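Local coordinates for protein putative fructose-bisphosphate aldolase (Coccidioides immitis, PDB 3PM6) that is a putative class II aldolase built on a TIM-barrel fold, with a zinc ion bound in its barrel, at residues T86-H91 / A146-P151; N13-L18 / I185-P190; Q93-I98 / R134-Y139; A77-S82 / G113-M118; L19-A22 / S26-I29. One frame throughout, in Å; residues are numbered along the deposited sequence.

Interaction 1: T86-H91 / A146-P151; sequences TLHLDH and ATEAEP. With ZN (zinc ion), chain S.
H88 and E148 meet inside the barrel because each side chain places CG anti to its own backbone N, with chi1 at -177° and 172°. E148 then runs on extended, which brings its carboxylate beside the imidazole. The two side chains cross at about a right angle, yet their flat ends are only 23° apart in plane. OE1 of E148 lies 3.4 Å from NE2 of H88, approaching obliquely. A buried water provides the firmer link: it sits in the plane of the H88 ring, 2.8 Å from NE2. The same water donates to OD1 of D90 at 2.7 Å and to OE2 of E148 at 2.9 Å, so one molecule joins three side chains from two strands.

Further along, H91 binds zinc through NE2 at 2.1 Å. One face of its ring carries OD1 of D90, 3.1 Å above the plane and displaced toward the rim, while OE1 of E150 stands at the ring edge, 4.3 Å from CE1; the other oxygen, OE2, is hydrogen-bonded to N of I154. H196 and H227 complete the protein ligands of the metal, and H227 also hydrogen-bonds OE2 of E148, whose OE1 forms a salt bridge with K247. Second partners fix both histidines: S116 at ND1 of H88, D120 at ND1 of H91.

The CA atoms of H88 and T147 are 9.0 Å apart, as expected for strands that are not direct neighbours. Strand 116-119 runs between them, its M118 touching D90, H91, E148 and E150, while T147 and A149 turn outward against helix 126-141.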
# COMPACT_ATOMS: atom_id res chain seq x y z
N THR A 86 -12.70 8.71 -4.51
CA THR A 86 -11.73 9.09 -5.53
C THR A 86 -10.40 9.46 -4.89
O THR A 86 -10.31 9.60 -3.68
CB THR A 86 -12.24 10.27 -6.40
OG1 THR A 86 -12.38 11.44 -5.59
CG2 THR A 86 -13.62 9.90 -7.05
N LEU A 87 -9.39 9.64 -5.74
CA LEU A 87 -8.01 9.82 -5.32
C LEU A 87 -7.47 11.23 -5.64
O LEU A 87 -7.59 11.70 -6.76
CB LEU A 87 -7.15 8.73 -5.95
CG LEU A 87 -5.66 8.76 -5.62
CD1 LEU A 87 -5.41 8.59 -4.12
CD2 LEU A 87 -4.96 7.67 -6.43
N HIS A 88 -6.87 11.87 -4.65
CA HIS A 88 -6.50 13.28 -4.74
C HIS A 88 -5.06 13.43 -4.31
O HIS A 88 -4.66 12.91 -3.26
CB HIS A 88 -7.41 14.06 -3.79
CG HIS A 88 -7.20 15.54 -3.80
ND1 HIS A 88 -7.56 16.33 -4.88
CD2 HIS A 88 -6.73 16.38 -2.85
CE1 HIS A 88 -7.32 17.60 -4.58
NE2 HIS A 88 -6.84 17.65 -3.35
N LEU A 89 -4.26 14.13 -5.12
CA LEU A 89 -2.93 14.56 -4.66
C LEU A 89 -3.02 15.87 -3.90
O LEU A 89 -3.30 16.93 -4.47
CB LEU A 89 -1.95 14.69 -5.83
CG LEU A 89 -0.46 14.99 -5.55
CD1 LEU A 89 0.28 13.91 -4.70
CD2 LEU A 89 0.27 15.24 -6.89
N ASP A 90 -2.76 15.81 -2.59
CA ASP A 90 -2.87 17.03 -1.76
C ASP A 90 -1.53 17.78 -1.75
O ASP A 90 -0.47 17.15 -1.86
CB ASP A 90 -3.30 16.59 -0.35
CG ASP A 90 -3.68 17.74 0.57
OD1 ASP A 90 -4.05 18.86 0.10
OD2 ASP A 90 -3.61 17.50 1.80
N HIS A 91 -1.57 19.11 -1.60
CA HIS A 91 -0.34 19.92 -1.41
C HIS A 91 0.80 19.60 -2.36
O HIS A 91 1.94 19.43 -1.95
CB HIS A 91 0.08 19.88 0.06
CG HIS A 91 -0.94 20.53 0.93
ND1 HIS A 91 -1.33 21.84 0.72
CD2 HIS A 91 -1.78 20.04 1.87
CE1 HIS A 91 -2.31 22.14 1.55
NE2 HIS A 91 -2.60 21.06 2.25
N ALA A 146 -9.17 16.83 -12.45
CA ALA A 146 -9.73 17.99 -11.77
C ALA A 146 -8.68 18.64 -10.83
O ALA A 146 -7.69 18.00 -10.47
CB ALA A 146 -10.95 17.57 -10.99
N THR A 147 -8.87 19.90 -10.46
CA THR A 147 -7.82 20.64 -9.74
C THR A 147 -8.35 21.52 -8.63
O THR A 147 -9.47 21.99 -8.69
CB THR A 147 -6.95 21.53 -10.66
OG1 THR A 147 -7.76 22.50 -11.28
CG2 THR A 147 -6.22 20.75 -11.71
N GLU A 148 -7.51 21.73 -7.64
CA GLU A 148 -7.83 22.57 -6.48
C GLU A 148 -6.66 23.51 -6.41
O GLU A 148 -5.54 23.10 -6.67
CB GLU A 148 -7.90 21.71 -5.22
CG GLU A 148 -8.03 22.46 -3.90
CD GLU A 148 -8.08 21.51 -2.71
OE1 GLU A 148 -8.72 20.43 -2.81
OE2 GLU A 148 -7.45 21.82 -1.67
N ALA A 149 -6.92 24.76 -6.04
CA ALA A 149 -5.88 25.75 -5.85
C ALA A 149 -6.14 26.54 -4.59
O ALA A 149 -7.23 26.48 -4.02
CB ALA A 149 -5.81 26.67 -7.06
N GLU A 150 -5.10 27.22 -4.13
CA GLU A 150 -5.16 28.00 -2.88
C GLU A 150 -4.99 29.50 -3.12
O GLU A 150 -3.86 30.00 -3.28
CB GLU A 150 -4.09 27.52 -1.91
CG GLU A 150 -4.14 28.19 -0.54
CD GLU A 150 -3.20 27.49 0.46
OE1 GLU A 150 -3.21 26.25 0.53
OE2 GLU A 150 -2.48 28.17 1.18
N PRO A 151 -6.10 30.24 -3.10
CA PRO A 151 -6.02 31.69 -3.38
C PRO A 151 -5.62 32.42 -2.12
O PRO A 151 -6.37 33.28 -1.62
CB PRO A 151 -7.45 32.05 -3.76
CG PRO A 151 -8.30 31.04 -3.08
CD PRO A 151 -7.46 29.82 -2.78
ZN ZN S . -4.01 21.15 3.81
O HOH W 1 -6.45 19.21 -1.01

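Interaction 2: N13-L18 / I185-P190; sequences NRALPL and INWLAP
A15 and L16 pack on W187, and L16 also lays a methyl against the amide of N186. The methyl CB of A15 meets the rim of the indole near its plane, 3.6 Å from CH2 of W187. L16 uses one branch for most of its contact: CD2 lies 3.6 Å from CG of N186, its side chain crossing the amide at about a right angle, and reaches CZ2 of W187 obliquely at 4.1 Å.

The polar link runs through water. A single molecule lies in the plane of the indole and accepts from NE1 of W187 at 3.0 Å, while donating to O of L16 at 2.8 Å; the indole N-H is thereby satisfied beside these methyl contacts.

Capping bonds shape the first segment. OD1 of N13 accepts from N of L16 at 3.1 Å, in the carbonyl plane, and from N of A15 at 2.8 Å, with this second donor 45° above that plane. Two bonds on one oxygen thus hold the turn that leads into the helix.

The start of helix 16-24 covers the beginnings of several barrel strands: A15 also touches T86 and S116, and L16 touches A146. N186 bonds T147 through OD1, tying the approach to strand 187-188 to the adjacent strand 146-149.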
# COMPACT_ATOMS: atom_id res chain seq x y z
N ASN A 13 -14.80 13.02 -15.45
CA ASN A 13 -14.05 13.03 -14.19
C ASN A 13 -14.86 12.53 -12.99
O ASN A 13 -15.97 13.01 -12.75
CB ASN A 13 -13.50 14.41 -13.86
CG ASN A 13 -12.59 14.37 -12.67
OD1 ASN A 13 -13.06 14.49 -11.54
ND2 ASN A 13 -11.30 14.14 -12.89
N ARG A 14 -14.27 11.58 -12.24
CA ARG A 14 -14.95 10.93 -11.11
C ARG A 14 -15.04 11.77 -9.80
O ARG A 14 -15.90 11.51 -8.96
CB ARG A 14 -14.28 9.57 -10.78
CG ARG A 14 -14.58 8.39 -11.73
CD ARG A 14 -13.82 7.12 -11.29
NE ARG A 14 -14.31 6.58 -10.00
CZ ARG A 14 -13.57 6.40 -8.91
NH1 ARG A 14 -12.26 6.69 -8.89
NH2 ARG A 14 -14.13 5.91 -7.82
N ALA A 15 -14.13 12.72 -9.62
CA ALA A 15 -14.08 13.52 -8.38
C ALA A 15 -15.13 14.64 -8.37
O ALA A 15 -15.76 14.90 -7.35
CB ALA A 15 -12.68 14.10 -8.16
N LEU A 16 -15.32 15.30 -9.52
CA LEU A 16 -16.25 16.45 -9.60
C LEU A 16 -17.66 16.21 -9.04
O LEU A 16 -18.16 17.03 -8.25
CB LEU A 16 -16.33 16.99 -11.04
CG LEU A 16 -15.06 17.56 -11.67
CD1 LEU A 16 -15.39 18.18 -13.00
CD2 LEU A 16 -14.39 18.59 -10.74
N PRO A 17 -18.33 15.12 -9.44
CA PRO A 17 -19.71 14.96 -8.94
C PRO A 17 -19.80 14.96 -7.41
O PRO A 17 -20.78 15.47 -6.85
CB PRO A 17 -20.15 13.60 -9.51
CG PRO A 17 -19.30 13.37 -10.66
CD PRO A 17 -17.98 14.05 -10.40
N LEU A 18 -18.81 14.39 -6.74
CA LEU A 18 -18.84 14.31 -5.27
C LEU A 18 -19.03 15.65 -4.59
O LEU A 18 -19.87 15.74 -3.69
CB LEU A 18 -17.58 13.62 -4.70
CG LEU A 18 -17.47 12.10 -4.66
CD1 LEU A 18 -17.65 11.44 -6.04
CD2 LEU A 18 -16.15 11.65 -4.04
N ILE A 185 -9.60 26.34 -12.38
CA ILE A 185 -9.61 25.37 -11.25
C ILE A 185 -11.02 24.92 -10.98
O ILE A 185 -11.94 25.62 -11.33
CB ILE A 185 -9.15 26.01 -9.95
CG1 ILE A 185 -10.09 27.16 -9.63
CG2 ILE A 185 -7.71 26.39 -10.04
CD1 ILE A 185 -9.58 28.11 -8.63
N ASN A 186 -11.21 23.77 -10.34
CA ASN A 186 -12.55 23.32 -9.98
C ASN A 186 -12.88 23.67 -8.54
O ASN A 186 -14.02 24.03 -8.24
CB ASN A 186 -12.68 21.83 -10.18
CG ASN A 186 -12.37 21.42 -11.61
OD1 ASN A 186 -11.29 20.85 -11.90
ND2 ASN A 186 -13.30 21.73 -12.53
N TRP A 187 -11.89 23.54 -7.65
CA TRP A 187 -12.08 23.78 -6.21
C TRP A 187 -11.07 24.80 -5.66
O TRP A 187 -9.99 24.92 -6.20
CB TRP A 187 -11.93 22.47 -5.43
CG TRP A 187 -12.67 21.31 -6.06
CD1 TRP A 187 -13.87 21.34 -6.70
CD2 TRP A 187 -12.26 19.93 -6.04
NE1 TRP A 187 -14.22 20.07 -7.12
CE2 TRP A 187 -13.25 19.19 -6.74
CE3 TRP A 187 -11.16 19.26 -5.52
CZ2 TRP A 187 -13.17 17.82 -6.90
CZ3 TRP A 187 -11.07 17.89 -5.70
CH2 TRP A 187 -12.07 17.19 -6.38
N LEU A 188 -11.45 25.52 -4.61
CA LEU A 188 -10.62 26.54 -3.98
C LEU A 188 -10.46 26.21 -2.50
O LEU A 188 -11.41 25.82 -1.86
CB LEU A 188 -11.28 27.92 -4.09
CG LEU A 188 -11.11 28.77 -5.36
CD1 LEU A 188 -11.72 30.14 -5.20
CD2 LEU A 188 -9.62 28.93 -5.71
N ALA A 189 -9.23 26.36 -1.98
CA ALA A 189 -8.90 26.15 -0.58
C ALA A 189 -8.65 27.51 0.02
O ALA A 189 -7.56 28.07 -0.13
CB ALA A 189 -7.62 25.30 -0.47
N PRO A 190 -9.68 28.09 0.67
CA PRO A 190 -9.44 29.45 1.13
C PRO A 190 -8.64 29.50 2.43
O PRO A 190 -8.73 28.60 3.26
CB PRO A 190 -10.86 30.04 1.32
CG PRO A 190 -11.81 28.79 1.51
CD PRO A 190 -11.11 27.68 0.72
O HOH W 2 -16.91 19.58 -8.31

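Interaction 3: Q93-I98 / R134-Y139; sequences QDPEII and RELVAY
L136 packs against P95 and I98, joining two outer helices of the TIM barrel: helix 95-103, which follows strand 85-92, and helix 126-141, which follows strand 116-119. The side chains meet through carbon-carbon contacts, and 188 Å² is buried between the two segments.

Along 134-139, R134 and E135 contribute backbone: their carbonyl oxygens accept from N of A138 and N of Y139, so this turn is regular helix and presents its side chains at fixed intervals. L136 is the residue that reaches across. With CG anti to the carbonyl carbon (chi1 -68°), its branched end is directed at the first turn of the other helix. CD1 lies 4.0 Å from CB of P95 and 4.0 Å from CD1 of I98, so a single methyl bridges the proline ring and the isoleucine tip. CD2 takes the neighbouring ground, 3.9 Å from O of P95 and 4.1 Å from CG2 of I98. The I98 and L136 side chains cross at about a right angle, and both also touch V119 of the strand beneath.

V137, next in line, points away from helix 95-103 and packs on I185. Y139 turns back toward that helix but stays beyond contact with 93-98; its hydroxyl instead bonds D103, and its ring has cation-pi partners in K99 and R143.

The proline turn that receives L136 is held at its start by an N-cap. OD1 of D94 accepts from N of E96 at 3.0 Å, approached on the anti side and 29° out of the carboxylate plane.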
# COMPACT_ATOMS: atom_id res chain seq x y z
N GLN A 93 3.28 21.08 -4.33
CA GLN A 93 3.78 22.45 -4.30
C GLN A 93 4.94 22.70 -5.25
O GLN A 93 5.63 23.72 -5.13
CB GLN A 93 4.16 22.87 -2.86
CG GLN A 93 2.97 22.74 -1.86
CD GLN A 93 3.36 23.18 -0.45
OE1 GLN A 93 4.54 23.21 -0.09
NE2 GLN A 93 2.35 23.53 0.36
N ASP A 94 5.10 21.79 -6.21
CA ASP A 94 6.20 21.79 -7.18
C ASP A 94 5.63 21.43 -8.55
O ASP A 94 5.10 20.35 -8.72
CB ASP A 94 7.23 20.74 -6.75
CG ASP A 94 8.52 20.75 -7.63
OD1 ASP A 94 8.49 21.05 -8.86
OD2 ASP A 94 9.60 20.43 -7.05
N PRO A 95 5.72 22.35 -9.54
CA PRO A 95 5.22 22.11 -10.90
C PRO A 95 5.68 20.77 -11.52
O PRO A 95 4.88 20.05 -12.15
CB PRO A 95 5.77 23.31 -11.68
CG PRO A 95 5.76 24.40 -10.65
CD PRO A 95 6.20 23.74 -9.38
N GLU A 96 6.95 20.42 -11.31
CA GLU A 96 7.52 19.17 -11.83
C GLU A 96 6.81 17.93 -11.28
O GLU A 96 6.53 16.97 -12.00
CB GLU A 96 9.03 19.09 -11.55
N ILE A 97 6.51 17.94 -9.99
CA ILE A 97 5.82 16.81 -9.38
C ILE A 97 4.37 16.68 -9.84
O ILE A 97 3.81 15.59 -9.90
CB ILE A 97 5.88 16.89 -7.84
CG1 ILE A 97 7.23 16.34 -7.37
CG2 ILE A 97 4.82 16.02 -7.23
CD1 ILE A 97 8.42 17.25 -7.57
N ILE A 98 3.75 17.82 -10.13
CA ILE A 98 2.36 17.83 -10.56
C ILE A 98 2.27 17.14 -11.94
O ILE A 98 1.45 16.24 -12.15
CB ILE A 98 1.82 19.28 -10.53
CG1 ILE A 98 1.63 19.71 -9.06
CG2 ILE A 98 0.51 19.44 -11.33
CD1 ILE A 98 1.34 21.19 -8.84
N ARG A 134 -2.60 28.57 -13.44
CA ARG A 134 -3.26 28.56 -14.77
C ARG A 134 -2.65 27.51 -15.72
O ARG A 134 -3.35 26.72 -16.33
CB ARG A 134 -3.21 29.94 -15.41
CG ARG A 134 -3.83 30.02 -16.80
CD ARG A 134 -3.76 31.47 -17.31
NE ARG A 134 -4.56 32.38 -16.48
CZ ARG A 134 -5.87 32.59 -16.62
NH1 ARG A 134 -6.58 31.95 -17.57
NH2 ARG A 134 -6.49 33.43 -15.80
N GLU A 135 -1.33 27.50 -15.82
CA GLU A 135 -0.70 26.58 -16.74
C GLU A 135 -0.71 25.14 -16.26
O GLU A 135 -0.80 24.23 -17.09
CB GLU A 135 0.69 27.09 -17.17
CG GLU A 135 1.88 26.68 -16.38
CD GLU A 135 3.19 27.13 -17.08
OE1 GLU A 135 3.85 28.07 -16.58
OE2 GLU A 135 3.56 26.56 -18.14
N LEU A 136 -0.66 24.92 -14.94
CA LEU A 136 -0.73 23.58 -14.43
C LEU A 136 -2.13 22.99 -14.49
O LEU A 136 -2.28 21.77 -14.64
CB LEU A 136 -0.12 23.47 -13.01
CG LEU A 136 1.39 23.69 -12.99
CD1 LEU A 136 1.85 24.05 -11.58
CD2 LEU A 136 2.17 22.52 -13.56
N VAL A 137 -3.15 23.84 -14.34
CA VAL A 137 -4.52 23.41 -14.51
C VAL A 137 -4.72 22.92 -15.95
O VAL A 137 -5.37 21.88 -16.18
CB VAL A 137 -5.50 24.57 -14.21
CG1 VAL A 137 -6.88 24.29 -14.81
CG2 VAL A 137 -5.58 24.81 -12.68
N ALA A 138 -4.17 23.65 -16.92
CA ALA A 138 -4.25 23.23 -18.33
C ALA A 138 -3.66 21.83 -18.49
O ALA A 138 -4.28 20.93 -19.07
CB ALA A 138 -3.51 24.25 -19.25
N TYR A 139 -2.47 21.64 -17.92
CA TYR A 139 -1.77 20.37 -18.03
C TYR A 139 -2.57 19.21 -17.41
O TYR A 139 -2.64 18.11 -17.99
CB TYR A 139 -0.39 20.49 -17.39
CG TYR A 139 0.56 19.37 -17.74
CD1 TYR A 139 1.53 19.52 -18.76
CD2 TYR A 139 0.50 18.15 -17.04
CE1 TYR A 139 2.42 18.45 -19.08
CE2 TYR A 139 1.37 17.10 -17.33
CZ TYR A 139 2.34 17.24 -18.34
OH TYR A 139 3.19 16.18 -18.61

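Interaction 4: A77-S82 / G113-M118; sequences ACRAAS and GFDSIM
R79 extends its guanidinium over to the carboxylate of D115, where NH2 comes within 3.7 Å of OD1. That is a long salt bridge, approached obliquely, with the planes of the two flat groups 28° apart; one nitrogen does the touching while NE stays 5.0 Å from OD1. The interaction is therefore best read as electrostatic, with one nitrogen-oxygen approach in place of a paired, two-pronged one.

A bend in the arginine makes the reach possible. Its chi2 of -58° folds the chain soon after CG, and the rest carries the guanidinium from the exposed helix surface across to the buried aspartate. D115 answers with CG anti to its carbonyl carbon (chi1 -57°), which turns the carboxylate toward the helix. C78 also points this way, without touching.

The other oxygen of D115 has a firmer role, since OD2 accepts from the backbone N of L87 on the neighbouring strand. R14 adds a weak, long ion pair to the same OD2, so two arginines gather round one carboxylate, which probably favours its charged form. A77, two residues before R79, packs on L69 of the second subunit.

In the fold, the contact joins the C-terminal part of helix 69-80 to the loop entering strand 116-119. It belongs to the end of the TIM barrel where strands begin, the end opposite the zinc-binding one.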
# COMPACT_ATOMS: atom_id res chain seq x y z
N ALA A 77 -8.04 0.43 -4.96
CA ALA A 77 -8.98 0.38 -3.85
C ALA A 77 -10.22 1.28 -4.11
O ALA A 77 -11.34 0.87 -3.78
CB ALA A 77 -8.31 0.78 -2.53
N CYS A 78 -10.00 2.47 -4.68
CA CYS A 78 -11.08 3.40 -5.01
C CYS A 78 -12.12 2.79 -5.94
O CYS A 78 -13.32 2.85 -5.66
CB CYS A 78 -10.54 4.70 -5.67
SG CYS A 78 -9.77 5.83 -4.56
N ARG A 79 -11.63 2.23 -7.06
CA ARG A 79 -12.45 1.58 -8.08
C ARG A 79 -13.29 0.45 -7.53
O ARG A 79 -14.44 0.33 -7.90
CB ARG A 79 -11.59 1.03 -9.23
CG ARG A 79 -10.79 2.08 -10.03
CD ARG A 79 -11.67 3.16 -10.67
NE ARG A 79 -10.93 4.40 -10.92
CZ ARG A 79 -10.65 4.91 -12.12
NH1 ARG A 79 -11.02 4.28 -13.23
NH2 ARG A 79 -9.99 6.07 -12.21
N ALA A 80 -12.70 -0.37 -6.66
CA ALA A 80 -13.34 -1.57 -6.14
C ALA A 80 -14.34 -1.31 -5.01
O ALA A 80 -15.07 -2.23 -4.60
CB ALA A 80 -12.27 -2.57 -5.67
N ALA A 81 -14.37 -0.09 -4.50
CA ALA A 81 -15.23 0.28 -3.37
C ALA A 81 -16.68 0.31 -3.81
O ALA A 81 -16.94 0.63 -4.97
CB ALA A 81 -14.80 1.64 -2.83
N SER A 82 -17.62 0.02 -2.89
CA SER A 82 -19.07 0.05 -3.19
C SER A 82 -19.75 1.38 -2.91
O SER A 82 -20.99 1.45 -2.87
CB SER A 82 -19.83 -1.06 -2.46
OG SER A 82 -19.78 -0.87 -1.05
N GLY A 113 -4.77 6.69 -12.21
CA GLY A 113 -3.88 7.52 -11.39
C GLY A 113 -4.80 8.44 -10.60
O GLY A 113 -5.80 7.97 -10.09
N PHE A 114 -4.50 9.73 -10.56
CA PHE A 114 -5.26 10.68 -9.70
C PHE A 114 -6.51 11.14 -10.38
O PHE A 114 -6.48 11.41 -11.58
CB PHE A 114 -4.40 11.89 -9.28
CG PHE A 114 -3.37 11.54 -8.28
CD1 PHE A 114 -3.70 11.42 -6.94
CD2 PHE A 114 -2.08 11.21 -8.68
CE1 PHE A 114 -2.75 11.04 -6.02
CE2 PHE A 114 -1.12 10.85 -7.76
CZ PHE A 114 -1.46 10.75 -6.43
N ASP A 115 -7.59 11.26 -9.62
CA ASP A 115 -8.79 11.91 -10.16
C ASP A 115 -8.70 13.44 -10.06
O ASP A 115 -9.33 14.15 -10.83
CB ASP A 115 -10.01 11.40 -9.40
CG ASP A 115 -10.15 9.89 -9.47
OD1 ASP A 115 -10.44 9.37 -10.55
OD2 ASP A 115 -9.95 9.22 -8.45
N SER A 116 -7.92 13.93 -9.09
CA SER A 116 -7.80 15.37 -8.84
C SER A 116 -6.48 15.69 -8.20
O SER A 116 -5.85 14.83 -7.60
CB SER A 116 -8.95 15.91 -7.97
OG SER A 116 -9.07 15.19 -6.76
N ILE A 117 -6.03 16.93 -8.34
CA ILE A 117 -4.70 17.25 -7.81
C ILE A 117 -4.83 18.62 -7.23
O ILE A 117 -5.49 19.47 -7.80
CB ILE A 117 -3.66 17.25 -8.95
CG1 ILE A 117 -3.46 15.84 -9.53
CG2 ILE A 117 -2.32 17.94 -8.53
CD1 ILE A 117 -2.43 15.79 -10.72
N MET A 118 -4.21 18.84 -6.08
CA MET A 118 -4.17 20.17 -5.57
C MET A 118 -2.96 20.90 -6.11
O MET A 118 -1.84 20.59 -5.73
CB MET A 118 -4.19 20.21 -4.02
CG MET A 118 -4.15 21.63 -3.49
SD MET A 118 -3.84 21.72 -1.71
CE MET A 118 -4.23 23.49 -1.49

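Interaction 5: L19-A22 / S26-I29; sequences LTFA and SFAI
The carbonyl oxygen of A22 accepts from N of F27 at 3.0 Å, with a nearly straight N-H...O angle of 169°. This bond spans five residues backward along the chain, the six-to-one pattern found in a Schellman motif, and the positive phi of S26 is consistent with such a helix-ending turn. It turns the chain from helix 16-24 into the first strand of the TIM barrel, 29-33. N of S26 is equally near O of A22, but its angle is too poor for a bond.

The same reversal lays the F27 ring against the helix. Its chi1 of 66° sets CG between the backbone N and the carbonyl carbon, and the ring then covers A22: CA of A22 stands 3.8 Å from the ring centroid and 21° off the normal, a CH-pi contact over one face. F21 meets that ring at its rim. CD2 of F21 is 3.6 Å from CZ of F27, each atom lying near the plane of the other ring, so the two phenyls touch edge to edge and do not stack. H25, in the intervening turn, does stack on F21.

Next to this aromatic pair, the methyl of A22 is wedged against the strand entry, with CB 3.8 Å from CD1 of I29. L19, one turn earlier, completes the apolar seam: its CD1 lies 4.3 Å from CG1 of I29.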
# COMPACT_ATOMS: atom_id res chain seq x y z
N LEU A 19 -18.28 16.67 -5.00
CA LEU A 19 -18.40 18.01 -4.37
C LEU A 19 -19.68 18.73 -4.77
O LEU A 19 -20.31 19.38 -3.95
CB LEU A 19 -17.18 18.89 -4.65
CG LEU A 19 -16.04 18.84 -3.63
CD1 LEU A 19 -15.20 17.60 -3.81
CD2 LEU A 19 -15.17 20.06 -3.79
N THR A 20 -20.04 18.60 -6.04
CA THR A 20 -21.31 19.07 -6.56
C THR A 20 -22.44 18.51 -5.68
O THR A 20 -23.23 19.26 -5.16
CB THR A 20 -21.48 18.55 -8.01
OG1 THR A 20 -20.48 19.17 -8.83
CG2 THR A 20 -22.88 18.83 -8.55
N PHE A 21 -22.48 17.19 -5.53
CA PHE A 21 -23.56 16.54 -4.77
C PHE A 21 -23.55 16.99 -3.31
O PHE A 21 -24.61 17.31 -2.75
CB PHE A 21 -23.44 15.01 -4.85
CG PHE A 21 -24.62 14.29 -4.28
CD1 PHE A 21 -25.69 13.92 -5.10
CD2 PHE A 21 -24.69 14.01 -2.92
CE1 PHE A 21 -26.79 13.25 -4.57
CE2 PHE A 21 -25.80 13.34 -2.37
CZ PHE A 21 -26.84 12.97 -3.19
N ALA A 22 -22.37 17.00 -2.70
CA ALA A 22 -22.21 17.44 -1.31
C ALA A 22 -22.68 18.89 -1.07
O ALA A 22 -23.37 19.16 -0.10
CB ALA A 22 -20.76 17.25 -0.84
N SER A 26 -25.89 19.91 1.35
CA SER A 26 -25.47 20.40 2.66
C SER A 26 -24.60 19.45 3.49
O SER A 26 -24.82 19.27 4.70
CB SER A 26 -26.71 20.82 3.49
OG SER A 26 -27.12 22.13 3.14
N PHE A 27 -23.63 18.81 2.85
CA PHE A 27 -22.61 18.11 3.63
C PHE A 27 -21.26 18.30 2.97
O PHE A 27 -21.17 19.02 1.96
CB PHE A 27 -22.98 16.64 3.86
CG PHE A 27 -23.00 15.81 2.61
CD1 PHE A 27 -24.08 15.88 1.71
CD2 PHE A 27 -21.93 14.95 2.33
CE1 PHE A 27 -24.07 15.11 0.55
CE2 PHE A 27 -21.92 14.17 1.18
CZ PHE A 27 -22.98 14.26 0.28
N ALA A 28 -20.21 17.72 3.56
CA ALA A 28 -18.88 17.74 2.94
C ALA A 28 -18.33 16.32 2.78
O ALA A 28 -18.68 15.41 3.55
CB ALA A 28 -17.93 18.62 3.71
N ILE A 29 -17.50 16.15 1.75
CA ILE A 29 -16.80 14.91 1.45
C ILE A 29 -15.63 14.83 2.43
O ILE A 29 -14.90 15.80 2.61
CB ILE A 29 -16.26 14.97 -0.02
CG1 ILE A 29 -17.42 15.17 -1.01
CG2 ILE A 29 -15.38 13.74 -0.37
CD1 ILE A 29 -18.57 14.10 -0.93

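Interaction 1 alone holds a zinc ligand; interactions 2, 3 and 4 touch it, while interaction 5 stays about 6 Å away at the nearest atoms. The centres of interactions 1 and 2 are about 8 Å apart, and the two join through neighbouring strands, where A149 O and A189 N are 2.9 Å apart. Interaction 4 meets interaction 1 through strand 116-119, with L89 O 2.7 Å from M118 N, and meets interaction 2 where N13 ND2 lies 2.9 Å from D115 O. Interactions 2 and 5 share helix 16-24, and W187 CD1 packs 3.4 Å from L19 CD2. Interaction 3 covers the outside: V137 CG2 is 3.5 Å from T147 OG1. Interactions 3 and 5 are furthest apart, their centres about 26 Å from each other.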